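Local coordinates for protein aerobactin synthase IucA (PDB 5JM8) that probably uses ATP to join citrate to an acetylated hydroxylysine, a ligation that belongs to the assembly of the siderophore aerobactin, at residues A[485-488]-A[489-493]; A[362-365]-A[366-370]; A[194-197]-A[198-202]; A[299-302]-A[303-307]. One frame throughout, in Å; residues are numbered along the deposited sequence.

Overall arrangement
From the N terminus the chain passes contact 3, contact 4, contact 2 and contact 1. All four are local, each within one continuous stretch; none closes a long loop, nests in another or crosses it. Contact 3 starts helix 198-209 after strand 189-193, and contact 4 runs near the end of helix 294-306. The two sit side by side, centres about 15 Å apart, with L194 packed on M301, A304 and R305. Contact 2 turns strand 360-363 into helix 364-368, and contact 1 is a distorted part of helix 475-500. These last two touch, centres about 12 Å apart, and both reach ATP; contact 3 lies about 37 Å from contact 1, centre to centre.

Contact 1: A[485-488]-A[489-493]; sequences YLLV and NSTFA. With ATP (adenosine-5'-triphosphate), chain I.
T491 reaches back five residues along helix 475-500 to L486, and F492 makes a backward reach of the same length to L487. With chi1 at -53° the OG1 of T491 stands beside its own backbone N and anti to the carbonyl carbon, which aims the hydroxyl at the preceding turn. From there OG1 donates to L486 O at 2.7 Å, arriving in the carbonyl plane, and it also has a weak bond with Y405 OH. L487 runs alongside the threonine, pointing the same way, with its CD2 near OG1.

L487 O takes the N-H of F492 at 2.8 Å and nearly along the C=O axis. The same oxygen lies over one face of the F492 ring, off toward the rim and 3.1 Å from F492 CG. The ring also comes 3.8 Å from V488 CA with its CD2.

N489 sits at the centre of an inverse gamma turn, closed by a weak bond from S490 N to V488 O. S490 OG has Y485 O at 3.1 Å and N489 O at 2.7 Å, and a weak bond links it with A426 O; where its single proton goes is not settled. A chi1 of -169° carries the amide of N489 out from the turn to adenine, which it meets with both ends: ND2 donates to ATP N1 at 3.0 Å (164°), while OD1 accepts from ATP N6 at 3.3 Å. That pair of bonds would fix the rotation of the amide. The arrangement is a wider pi-type turn in a kinked helix, carrying an asparagine that reads the adenine of the ATP pocket.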
loop_
_atom_site.group_PDB
_atom_site.type_symbol
_atom_site.label_atom_id
_atom_site.label_comp_id
_atom_site.label_asym_id
_atom_site.label_seq_id
_atom_site.Cartn_x
_atom_site.Cartn_y
_atom_site.Cartn_z
ATOM N N TYR A 485 -11.052 -19.555 -32.441
ATOM C CA TYR A 485 -10.392 -18.971 -31.283
ATOM C C TYR A 485 -11.300 -18.022 -30.509
ATOM O O TYR A 485 -11.319 -18.047 -29.280
ATOM C CB TYR A 485 -9.129 -18.225 -31.715
ATOM C CG TYR A 485 -8.015 -19.128 -32.198
ATOM C CD1 TYR A 485 -7.202 -19.804 -31.301
ATOM C CD2 TYR A 485 -7.775 -19.301 -33.553
ATOM C CE1 TYR A 485 -6.185 -20.631 -31.743
ATOM C CE2 TYR A 485 -6.759 -20.123 -34.002
ATOM C CZ TYR A 485 -5.967 -20.784 -33.093
ATOM O OH TYR A 485 -4.955 -21.603 -33.535
ATOM N N LEU A 486 -12.064 -17.203 -31.227
ATOM C CA LEU A 486 -12.721 -16.054 -30.612
ATOM C C LEU A 486 -14.155 -16.316 -30.150
ATOM O O LEU A 486 -14.685 -15.556 -29.340
ATOM C CB LEU A 486 -12.703 -14.873 -31.587
ATOM C CG LEU A 486 -13.210 -13.525 -31.061
ATOM C CD1 LEU A 486 -12.536 -13.132 -29.753
ATOM C CD2 LEU A 486 -12.997 -12.445 -32.107
ATOM N N LEU A 487 -14.779 -17.381 -30.647
ATOM C CA LEU A 487 -16.138 -17.725 -30.235
ATOM C C LEU A 487 -16.202 -19.091 -29.563
ATOM O O LEU A 487 -16.805 -19.233 -28.501
ATOM C CB LEU A 487 -17.089 -17.696 -31.432
ATOM C CG LEU A 487 -17.442 -16.300 -31.941
ATOM C CD1 LEU A 487 -18.018 -16.378 -33.333
ATOM C CD2 LEU A 487 -18.414 -15.608 -30.995
ATOM N N VAL A 488 -15.592 -20.095 -30.187
ATOM C CA VAL A 488 -15.586 -21.438 -29.621
ATOM C C VAL A 488 -14.646 -21.492 -28.424
ATOM O O VAL A 488 -15.069 -21.785 -27.306
ATOM C CB VAL A 488 -15.159 -22.500 -30.658
ATOM C CG1 VAL A 488 -15.115 -23.890 -30.027
ATOM C CG2 VAL A 488 -16.101 -22.491 -31.850
ATOM N N ASN A 489 -13.371 -21.204 -28.662
ATOM C CA ASN A 489 -12.367 -21.263 -27.606
ATOM C C ASN A 489 -12.225 -19.920 -26.891
ATOM O O ASN A 489 -11.118 -19.410 -26.712
ATOM C CB ASN A 489 -11.015 -21.704 -28.182
ATOM C CG ASN A 489 -10.007 -22.051 -27.103
ATOM O OD1 ASN A 489 -10.379 -22.325 -25.964
ATOM N ND2 ASN A 489 -8.728 -22.042 -27.456
ATOM N N SER A 490 -13.356 -19.352 -26.482
ATOM C CA SER A 490 -13.365 -18.068 -25.788
ATOM C C SER A 490 -14.754 -17.714 -25.281
ATOM O O SER A 490 -15.055 -17.858 -24.096
ATOM C CB SER A 490 -12.864 -16.954 -26.709
ATOM O OG SER A 490 -11.481 -16.720 -26.525
ATOM N N THR A 491 -15.594 -17.245 -26.194
ATOM C CA THR A 491 -16.904 -16.731 -25.840
ATOM C C THR A 491 -17.798 -17.822 -25.266
ATOM O O THR A 491 -18.494 -17.604 -24.280
ATOM C CB THR A 491 -17.586 -16.100 -27.062
ATOM O OG1 THR A 491 -16.702 -15.141 -27.655
ATOM C CG2 THR A 491 -18.890 -15.419 -26.668
ATOM N N PHE A 492 -17.780 -18.999 -25.880
ATOM C CA PHE A 492 -18.657 -20.078 -25.442
ATOM C C PHE A 492 -18.200 -20.657 -24.102
ATOM O O PHE A 492 -18.984 -21.297 -23.405
ATOM C CB PHE A 492 -18.731 -21.181 -26.503
ATOM C CG PHE A 492 -19.416 -20.758 -27.784
ATOM C CD1 PHE A 492 -20.191 -19.608 -27.836
ATOM C CD2 PHE A 492 -19.286 -21.517 -28.935
ATOM C CE1 PHE A 492 -20.817 -19.226 -29.012
ATOM C CE2 PHE A 492 -19.908 -21.136 -30.112
ATOM C CZ PHE A 492 -20.672 -19.992 -30.148
ATOM N N ALA A 493 -16.942 -20.424 -23.734
ATOM C CA ALA A 493 -16.458 -20.831 -22.420
ATOM C C ALA A 493 -17.075 -19.936 -21.357
ATOM O O ALA A 493 -17.337 -20.369 -20.235
ATOM C CB ALA A 493 -14.947 -20.770 -22.356
HETATM P PG ATP I . 2.130 -16.195 -24.418
HETATM O O1G ATP I . 3.017 -15.987 -23.217
HETATM O O2G ATP I . 0.706 -15.742 -24.204
HETATM O O3G ATP I . 2.725 -15.698 -25.714
HETATM P PB ATP I . 2.122 -18.712 -25.875
HETATM O O1B ATP I . 2.768 -20.016 -25.480
HETATM O O2B ATP I . 2.707 -17.905 -27.013
HETATM O O3B ATP I . 1.982 -17.803 -24.541
HETATM P PA ATP I . -0.011 -20.144 -27.141
HETATM O O1A ATP I . 1.052 -20.494 -28.151
HETATM O O2A ATP I . -1.372 -19.695 -27.612
HETATM O O3A ATP I . 0.561 -18.988 -26.176
HETATM O "O5'" ATP I . -0.239 -21.368 -26.125
HETATM C "C5'" ATP I . -1.197 -21.198 -25.085
HETATM C "C4'" ATP I . -0.824 -21.985 -23.838
HETATM O "O4'" ATP I . -1.864 -21.807 -22.874
HETATM C "C3'" ATP I . -0.683 -23.479 -24.087
HETATM O "O3'" ATP I . 0.556 -23.944 -23.537
HETATM C "C2'" ATP I . -1.869 -24.125 -23.395
HETATM O "O2'" ATP I . -1.495 -25.306 -22.688
HETATM C "C1'" ATP I . -2.371 -23.066 -22.427
HETATM N N9 ATP I . -3.850 -23.011 -22.390
HETATM C C8 ATP I . -4.583 -23.211 -21.282
HETATM N N7 ATP I . -5.907 -23.098 -21.555
HETATM C C5 ATP I . -6.026 -22.816 -22.864
HETATM C C6 ATP I . -7.146 -22.570 -23.794
HETATM N N6 ATP I . -8.418 -22.611 -23.334
HETATM N N1 ATP I . -6.846 -22.311 -25.088
HETATM C C2 ATP I . -5.576 -22.273 -25.534
HETATM N N3 ATP I . -4.513 -22.488 -24.737
HETATM C C4 ATP I . -4.667 -22.761 -23.416
#

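Contact 2: A[362-365]-A[366-370]; sequences NVLV and SLTQA. With ATP (adenosine-5'-triphosphate), chain I.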
loop_
_atom_site.group_PDB
_atom_site.type_symbol
_atom_site.label_atom_id
_atom_site.label_comp_id
_atom_site.label_asym_id
_atom_site.label_seq_id
_atom_site.Cartn_x
_atom_site.Cartn_y
_atom_site.Cartn_z
ATOM N N ASN A 362 -7.671 -9.888 -15.544
ATOM C CA ASN A 362 -7.492 -11.336 -15.469
ATOM C C ASN A 362 -7.517 -11.995 -16.843
ATOM O O ASN A 362 -8.287 -11.597 -17.719
ATOM C CB ASN A 362 -8.581 -11.977 -14.602
ATOM C CG ASN A 362 -8.706 -11.339 -13.226
ATOM O OD1 ASN A 362 -9.778 -11.360 -12.623
ATOM N ND2 ASN A 362 -7.611 -10.778 -12.721
ATOM N N VAL A 363 -6.687 -13.018 -17.022
ATOM C CA VAL A 363 -6.758 -13.827 -18.227
ATOM C C VAL A 363 -8.063 -14.623 -18.187
ATOM O O VAL A 363 -8.422 -15.202 -17.161
ATOM C CB VAL A 363 -5.545 -14.768 -18.366
ATOM C CG1 VAL A 363 -5.516 -15.789 -17.231
ATOM C CG2 VAL A 363 -5.556 -15.451 -19.723
ATOM N N LEU A 364 -8.775 -14.634 -19.308
ATOM C CA LEU A 364 -10.126 -15.179 -19.362
ATOM C C LEU A 364 -10.179 -16.663 -18.998
ATOM O O LEU A 364 -11.123 -17.114 -18.345
ATOM C CB LEU A 364 -10.711 -14.962 -20.762
ATOM C CG LEU A 364 -12.129 -15.470 -21.034
ATOM C CD1 LEU A 364 -13.139 -14.782 -20.133
ATOM C CD2 LEU A 364 -12.491 -15.273 -22.504
ATOM N N VAL A 365 -9.159 -17.411 -19.409
ATOM C CA VAL A 365 -9.163 -18.866 -19.281
ATOM C C VAL A 365 -9.231 -19.330 -17.824
ATOM O O VAL A 365 -9.756 -20.403 -17.529
ATOM C CB VAL A 365 -7.912 -19.483 -19.950
ATOM C CG1 VAL A 365 -6.641 -19.057 -19.229
ATOM C CG2 VAL A 365 -8.019 -20.997 -19.989
ATOM N N SER A 366 -8.699 -18.520 -16.919
ATOM C CA SER A 366 -8.702 -18.863 -15.503
ATOM C C SER A 366 -10.088 -18.656 -14.896
ATOM O O SER A 366 -10.456 -19.317 -13.924
ATOM C CB SER A 366 -7.665 -18.026 -14.751
ATOM O OG SER A 366 -6.367 -18.245 -15.274
ATOM N N LEU A 367 -10.856 -17.743 -15.482
ATOM C CA LEU A 367 -12.170 -17.399 -14.953
ATOM C C LEU A 367 -13.199 -18.446 -15.351
ATOM O O LEU A 367 -13.994 -18.900 -14.530
ATOM C CB LEU A 367 -12.605 -16.019 -15.454
ATOM C CG LEU A 367 -11.705 -14.845 -15.074
ATOM C CD1 LEU A 367 -12.129 -13.595 -15.820
ATOM C CD2 LEU A 367 -11.735 -14.607 -13.573
ATOM N N THR A 368 -13.172 -18.824 -16.622
ATOM C CA THR A 368 -14.116 -19.794 -17.158
ATOM C C THR A 368 -13.872 -21.200 -16.622
ATOM O O THR A 368 -14.808 -21.994 -16.514
ATOM C CB THR A 368 -14.033 -19.855 -18.677
ATOM O OG1 THR A 368 -12.724 -20.300 -19.048
ATOM C CG2 THR A 368 -14.301 -18.490 -19.287
ATOM N N GLN A 369 -12.610 -21.498 -16.310
ATOM C CA GLN A 369 -12.195 -22.824 -15.842
ATOM C C GLN A 369 -13.139 -23.398 -14.796
ATOM O O GLN A 369 -13.471 -22.741 -13.807
ATOM C CB GLN A 369 -10.772 -22.764 -15.263
ATOM C CG GLN A 369 -10.371 -23.984 -14.406
ATOM C CD GLN A 369 -9.016 -23.824 -13.732
ATOM O OE1 GLN A 369 -8.167 -24.710 -13.800
ATOM N NE2 GLN A 369 -8.815 -22.695 -13.069
ATOM N N ALA A 370 -13.565 -24.635 -15.024
ATOM C CA ALA A 370 -14.402 -25.337 -14.066
ATOM C C ALA A 370 -13.623 -25.543 -12.775
ATOM O O ALA A 370 -12.444 -25.895 -12.799
ATOM C CB ALA A 370 -14.868 -26.664 -14.634
HETATM P PG ATP I . 2.130 -16.195 -24.418
HETATM O O1G ATP I . 3.017 -15.987 -23.217
HETATM O O2G ATP I . 0.706 -15.742 -24.204
HETATM O O3G ATP I . 2.725 -15.698 -25.714
HETATM P PB ATP I . 2.122 -18.712 -25.875
HETATM O O1B ATP I . 2.768 -20.016 -25.480
HETATM O O2B ATP I . 2.707 -17.905 -27.013
HETATM O O3B ATP I . 1.982 -17.803 -24.541
HETATM P PA ATP I . -0.011 -20.144 -27.141
HETATM O O1A ATP I . 1.052 -20.494 -28.151
HETATM O O2A ATP I . -1.372 -19.695 -27.612
HETATM O O3A ATP I . 0.561 -18.988 -26.176
HETATM O "O5'" ATP I . -0.239 -21.368 -26.125
HETATM C "C5'" ATP I . -1.197 -21.198 -25.085
HETATM C "C4'" ATP I . -0.824 -21.985 -23.838
HETATM O "O4'" ATP I . -1.864 -21.807 -22.874
HETATM C "C3'" ATP I . -0.683 -23.479 -24.087
HETATM O "O3'" ATP I . 0.556 -23.944 -23.537
HETATM C "C2'" ATP I . -1.869 -24.125 -23.395
HETATM O "O2'" ATP I . -1.495 -25.306 -22.688
HETATM C "C1'" ATP I . -2.371 -23.066 -22.427
HETATM N N9 ATP I . -3.850 -23.011 -22.390
HETATM C C8 ATP I . -4.583 -23.211 -21.282
HETATM N N7 ATP I . -5.907 -23.098 -21.555
HETATM C C5 ATP I . -6.026 -22.816 -22.864
HETATM C C6 ATP I . -7.146 -22.570 -23.794
HETATM N N6 ATP I . -8.418 -22.611 -23.334
HETATM N N1 ATP I . -6.846 -22.311 -25.088
HETATM C C2 ATP I . -5.576 -22.273 -25.534
HETATM N N3 ATP I . -4.513 -22.488 -24.737
HETATM C C4 ATP I . -4.667 -22.761 -23.416
HETATM O O HOH W 1 -10.689 -22.692 -19.001
#
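N362, the first residue of the run, meets L367 at about a right angle: its OD1 lies 3.9 Å from L367 CD2, and its CB faces the other methyl, CD1. The amide nitrogen is used differently, donating to L136 O.

V363 comes next and touches S366 twice. Its CG1, held between backbone N and carbonyl carbon (chi1 64°), abuts S366 OG at 3.3 Å, while its carbonyl oxygen accepts a weak bond from S366 N. The serine hydroxyl is itself hydrogen-bonded to A141 O, so the valine methyl lies beside an oxygen that already has a polar partner.

L364 O is gripped by two N-H groups: T368 N approaches almost in line with the carbonyl at 3.2 Å, and L367 N, at 2.9 Å, comes from above the carbonyl plane. One is a four-residue step and the other a three-residue step, so this single turn mixes alpha and 3-10 character. On the side-chain level, L364 CD1 rests 4.0 Å from T368 CG2.

V365 ends the walk at the nucleotide. Its CG2 stands 3.4 Å from ATP N7, a methyl packed against the adenine. Its O takes Q369 N at 3.3 Å and also a proton from a water, which in turn is hydrogen-bonded to T368 OG1.

Around this, N362 and L364 pair through their backbones with V433 and I431 of strand 431-435, the antiparallel neighbour of strand 360-363 at one edge of a mixed sheet. Helix 138-142 touches N362 through A141 and V363 through E142, and helix 475-500 packs on L364 and T368 through A493 and V494.

Contact 3: A[194-197]-A[198-202]; sequences LHLN and LQQRL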
loop_
_atom_site.group_PDB
_atom_site.type_symbol
_atom_site.label_atom_id
_atom_site.label_comp_id
_atom_site.label_asym_id
_atom_site.label_seq_id
_atom_site.Cartn_x
_atom_site.Cartn_y
_atom_site.Cartn_z
ATOM N N LEU A 194 12.662 -1.223 -30.250
ATOM C CA LEU A 194 12.094 0.071 -30.624
ATOM C C LEU A 194 12.248 1.072 -29.484
ATOM O O LEU A 194 12.440 0.682 -28.332
ATOM C CB LEU A 194 10.615 -0.073 -30.991
ATOM C CG LEU A 194 10.292 -0.872 -32.256
ATOM C CD1 LEU A 194 8.787 -0.955 -32.458
ATOM C CD2 LEU A 194 10.958 -0.259 -33.478
ATOM N N HIS A 195 12.176 2.359 -29.821
ATOM C CA HIS A 195 12.246 3.441 -28.839
ATOM C C HIS A 195 13.635 3.517 -28.210
ATOM O O HIS A 195 14.301 4.552 -28.276
ATOM C CB HIS A 195 11.172 3.255 -27.764
ATOM C CG HIS A 195 9.833 2.870 -28.315
ATOM N ND1 HIS A 195 9.142 3.663 -29.207
ATOM C CD2 HIS A 195 9.065 1.774 -28.114
ATOM C CE1 HIS A 195 8.003 3.074 -29.525
ATOM N NE2 HIS A 195 7.932 1.926 -28.874
ATOM N N LEU A 196 14.056 2.418 -27.593
ATOM C CA LEU A 196 15.434 2.242 -27.159
ATOM C C LEU A 196 16.102 1.234 -28.085
ATOM O O LEU A 196 15.442 0.318 -28.576
ATOM C CB LEU A 196 15.492 1.752 -25.712
ATOM C CG LEU A 196 14.689 2.526 -24.665
ATOM C CD1 LEU A 196 14.674 1.758 -23.352
ATOM C CD2 LEU A 196 15.270 3.915 -24.476
ATOM N N ASN A 197 17.398 1.395 -28.340
ATOM C CA ASN A 197 18.133 0.386 -29.094
ATOM C C ASN A 197 18.335 -0.839 -28.206
ATOM O O ASN A 197 17.983 -0.815 -27.026
ATOM C CB ASN A 197 19.474 0.934 -29.615
ATOM C CG ASN A 197 20.443 1.317 -28.503
ATOM O OD1 ASN A 197 20.435 0.742 -27.417
ATOM N ND2 ASN A 197 21.300 2.290 -28.785
ATOM N N LEU A 198 18.903 -1.903 -28.763
ATOM C CA LEU A 198 19.047 -3.157 -28.031
ATOM C C LEU A 198 19.924 -3.004 -26.791
ATOM O O LEU A 198 19.601 -3.528 -25.725
ATOM C CB LEU A 198 19.629 -4.236 -28.938
ATOM C CG LEU A 198 19.900 -5.580 -28.259
ATOM C CD1 LEU A 198 18.620 -6.164 -27.673
ATOM C CD2 LEU A 198 20.532 -6.542 -29.243
ATOM N N GLN A 199 21.038 -2.297 -26.945
ATOM C CA GLN A 199 21.957 -2.048 -25.842
ATOM C C GLN A 199 21.235 -1.390 -24.673
ATOM O O GLN A 199 21.476 -1.720 -23.512
ATOM C CB GLN A 199 23.115 -1.161 -26.307
ATOM C CG GLN A 199 24.161 -0.889 -25.236
ATOM C CD GLN A 199 25.279 0.006 -25.721
ATOM O OE1 GLN A 199 25.256 0.502 -26.849
ATOM N NE2 GLN A 199 26.269 0.224 -24.863
ATOM N N GLN A 200 20.344 -0.463 -25.000
ATOM C CA GLN A 200 19.631 0.324 -24.005
ATOM C C GLN A 200 18.527 -0.465 -23.295
ATOM O O GLN A 200 18.290 -0.254 -22.104
ATOM C CB GLN A 200 19.040 1.571 -24.665
ATOM C CG GLN A 200 20.081 2.606 -25.076
ATOM C CD GLN A 200 19.551 3.602 -26.094
ATOM O OE1 GLN A 200 18.482 3.411 -26.673
ATOM N NE2 GLN A 200 20.301 4.677 -26.312
ATOM N N ARG A 201 17.848 -1.360 -24.012
ATOM C CA ARG A 201 16.810 -2.188 -23.392
ATOM C C ARG A 201 17.389 -3.048 -22.282
ATOM O O ARG A 201 16.924 -3.006 -21.144
ATOM C CB ARG A 201 16.125 -3.112 -24.408
ATOM C CG ARG A 201 14.867 -2.572 -25.096
ATOM C CD ARG A 201 13.809 -1.993 -24.155
ATOM N NE ARG A 201 12.693 -2.892 -23.871
ATOM C CZ ARG A 201 11.796 -3.299 -24.764
ATOM N NH1 ARG A 201 11.886 -2.934 -26.035
ATOM N NH2 ARG A 201 10.807 -4.100 -24.380
ATOM N N LEU A 202 18.406 -3.830 -22.632
ATOM C CA LEU A 202 19.027 -4.759 -21.701
ATOM C C LEU A 202 19.600 -4.020 -20.500
ATOM O O LEU A 202 19.641 -4.554 -19.392
ATOM C CB LEU A 202 20.120 -5.558 -22.409
ATOM C CG LEU A 202 19.647 -6.336 -23.641
ATOM C CD1 LEU A 202 20.819 -7.008 -24.344
ATOM C CD2 LEU A 202 18.594 -7.366 -23.254
#
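N197 and Q200 form a capping box at the start of helix 198-209, after the loop that follows strand 189-193. N197 is the N-cap. Its CG stands between the backbone N and the carbonyl carbon (chi1 64°), which swings OD1 round to Q200 N, 2.7 Å away; the donor lies almost straight ahead of the side-chain C=O.

Q200 returns the bond with its own side chain. OE1 accepts from N197 N at 2.8 Å, the donor standing above the plane of the amide carbonyl. The two side chains cross at about a right angle, yet their flat ends are stacked, the amide planes 27° apart. N197 CG comes 3.4 Å from Q200 CD. As in the classic box, the backbone N-H of each residue is met by the side-chain oxygen of the other; Q200 N also has a weak bond to N197 O, which takes R201 N at 3.1 Å as the first regular turn sets in.

L196 adds the apolar part: its CB lies 3.7 Å from Q200 CB, and CD1 meets R201 CD at 3.9 Å, crossing that bent arginine chain at about a right angle. R201 carries its charge past the leucine to salt bridges with D328 and D275. The far end of Q200 lies at the contact with the second subunit: NE2 donates to L217 O of that subunit, and Q199 NE2 to D219 OD1 of the same neighbour.

Contact 4: A[299-302]-A[303-307]; sequences RGMR and LARLA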
loop_
_atom_site.group_PDB
_atom_site.type_symbol
_atom_site.label_atom_id
_atom_site.label_comp_id
_atom_site.label_asym_id
_atom_site.label_seq_id
_atom_site.Cartn_x
_atom_site.Cartn_y
_atom_site.Cartn_z
ATOM N N ARG A 299 7.450 -11.043 -35.967
ATOM C CA ARG A 299 6.026 -10.725 -36.024
ATOM C C ARG A 299 5.654 -9.676 -34.990
ATOM O O ARG A 299 4.840 -8.791 -35.255
ATOM C CB ARG A 299 5.178 -11.974 -35.793
ATOM C CG ARG A 299 5.265 -13.010 -36.887
ATOM C CD ARG A 299 4.339 -14.174 -36.587
ATOM N NE ARG A 299 4.345 -15.184 -37.639
ATOM C CZ ARG A 299 3.713 -16.350 -37.554
ATOM N NH1 ARG A 299 3.028 -16.656 -36.461
ATOM N NH2 ARG A 299 3.768 -17.215 -38.558
ATOM N N GLY A 300 6.243 -9.793 -33.804
ATOM C CA GLY A 300 6.002 -8.844 -32.735
ATOM C C GLY A 300 6.553 -7.481 -33.097
ATOM O O GLY A 300 5.906 -6.459 -32.877
ATOM N N MET A 301 7.758 -7.474 -33.656
ATOM C CA MET A 301 8.383 -6.241 -34.118
ATOM C C MET A 301 7.534 -5.604 -35.208
ATOM O O MET A 301 7.300 -4.396 -35.207
ATOM C CB MET A 301 9.793 -6.513 -34.649
ATOM C CG MET A 301 10.781 -7.025 -33.612
ATOM S SD MET A 301 11.053 -5.895 -32.234
ATOM C CE MET A 301 11.632 -4.424 -33.073
ATOM N N ARG A 302 7.079 -6.437 -36.139
ATOM C CA ARG A 302 6.262 -5.992 -37.260
ATOM C C ARG A 302 5.006 -5.277 -36.778
ATOM O O ARG A 302 4.664 -4.197 -37.263
ATOM C CB ARG A 302 5.886 -7.188 -38.139
ATOM C CG ARG A 302 5.020 -6.848 -39.342
ATOM C CD ARG A 302 4.877 -8.036 -40.279
ATOM N NE ARG A 302 6.178 -8.512 -40.744
ATOM C CZ ARG A 302 6.697 -9.708 -40.474
ATOM N NH1 ARG A 302 6.029 -10.600 -39.750
ATOM N NH2 ARG A 302 7.895 -10.021 -40.948
ATOM N N LEU A 303 4.326 -5.884 -35.813
ATOM C CA LEU A 303 3.123 -5.300 -35.236
ATOM C C LEU A 303 3.462 -4.049 -34.429
ATOM O O LEU A 303 2.692 -3.089 -34.403
ATOM C CB LEU A 303 2.405 -6.328 -34.354
ATOM C CG LEU A 303 1.068 -5.914 -33.734
ATOM C CD1 LEU A 303 0.038 -5.594 -34.808
ATOM C CD2 LEU A 303 0.553 -7.006 -32.807
ATOM N N ALA A 304 4.620 -4.061 -33.775
ATOM C CA ALA A 304 5.040 -2.937 -32.945
ATOM C C ALA A 304 5.374 -1.711 -33.792
ATOM O O ALA A 304 5.021 -0.589 -33.434
ATOM C CB ALA A 304 6.233 -3.331 -32.093
ATOM N N ARG A 305 6.066 -1.928 -34.908
ATOM C CA ARG A 305 6.379 -0.844 -35.837
ATOM C C ARG A 305 5.109 -0.325 -36.498
ATOM O O ARG A 305 4.982 0.865 -36.784
ATOM C CB ARG A 305 7.361 -1.315 -36.908
ATOM C CG ARG A 305 8.745 -1.626 -36.386
ATOM C CD ARG A 305 9.679 -2.014 -37.513
ATOM N NE ARG A 305 11.005 -2.361 -37.015
ATOM C CZ ARG A 305 11.941 -1.473 -36.702
ATOM N NH1 ARG A 305 11.701 -0.172 -36.828
ATOM N NH2 ARG A 305 13.120 -1.886 -36.257
ATOM N N LEU A 306 4.172 -1.235 -36.739
ATOM C CA LEU A 306 2.888 -0.878 -37.322
ATOM C C LEU A 306 2.052 -0.076 -36.331
ATOM O O LEU A 306 1.180 0.698 -36.728
ATOM C CB LEU A 306 2.140 -2.139 -37.757
ATOM C CG LEU A 306 0.887 -1.959 -38.618
ATOM C CD1 LEU A 306 1.201 -1.217 -39.911
ATOM C CD2 LEU A 306 0.264 -3.315 -38.919
ATOM N N ALA A 307 2.325 -0.255 -35.042
ATOM C CA ALA A 307 1.563 0.425 -34.001
ATOM C C ALA A 307 1.958 1.892 -33.864
ATOM O O ALA A 307 1.348 2.635 -33.092
ATOM C CB ALA A 307 1.735 -0.289 -32.672
#
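M301 and R305 are one turn apart on helix 294-306, and the whole contact is a run of regular alpha-helical turns in its last part. R305 N donates to M301 O at 2.8 Å with an angle of 165°, nearly in line with the carbonyl. L303 N to R299 O, A304 N to G300 O and L306 N to R302 O repeat the same four-residue step, so four successive carbonyls are each met by an N-H of the next turn.

The helix itself brings side-chain carbons close to the carbonyls one turn back: A304 CB sits 3.2 Å from G300 O, and L306 CB is 3.3 Å from R302 O. R305 CG, anti to its carbonyl carbon with chi1 at -68°, likewise comes 3.3 Å from M301 O, and the chain then extends straight to NE. The side chains themselves approach where the guanidinium passes the methionine tip, M301 CE lying 4.3 Å from R305 NH2; that same NH2 forms a salt bridge with E192. L306 packs its side chain on F453, W460 and L461.

The three arginines spread their charges over different partners: R299 has a salt bridge to E470, R302 one to E466. The R302 chain bends at chi3, next to the NE that bonds E466, whereas R299 runs out extended, with NH1 also bonded to Q449 O. L303, next after R302, packs on W312 of helix 310-318.

This is a regular alpha-helix packed against neighbouring helices and strands, its three arginines tied by outward salt bridges to E470, E466 and E192.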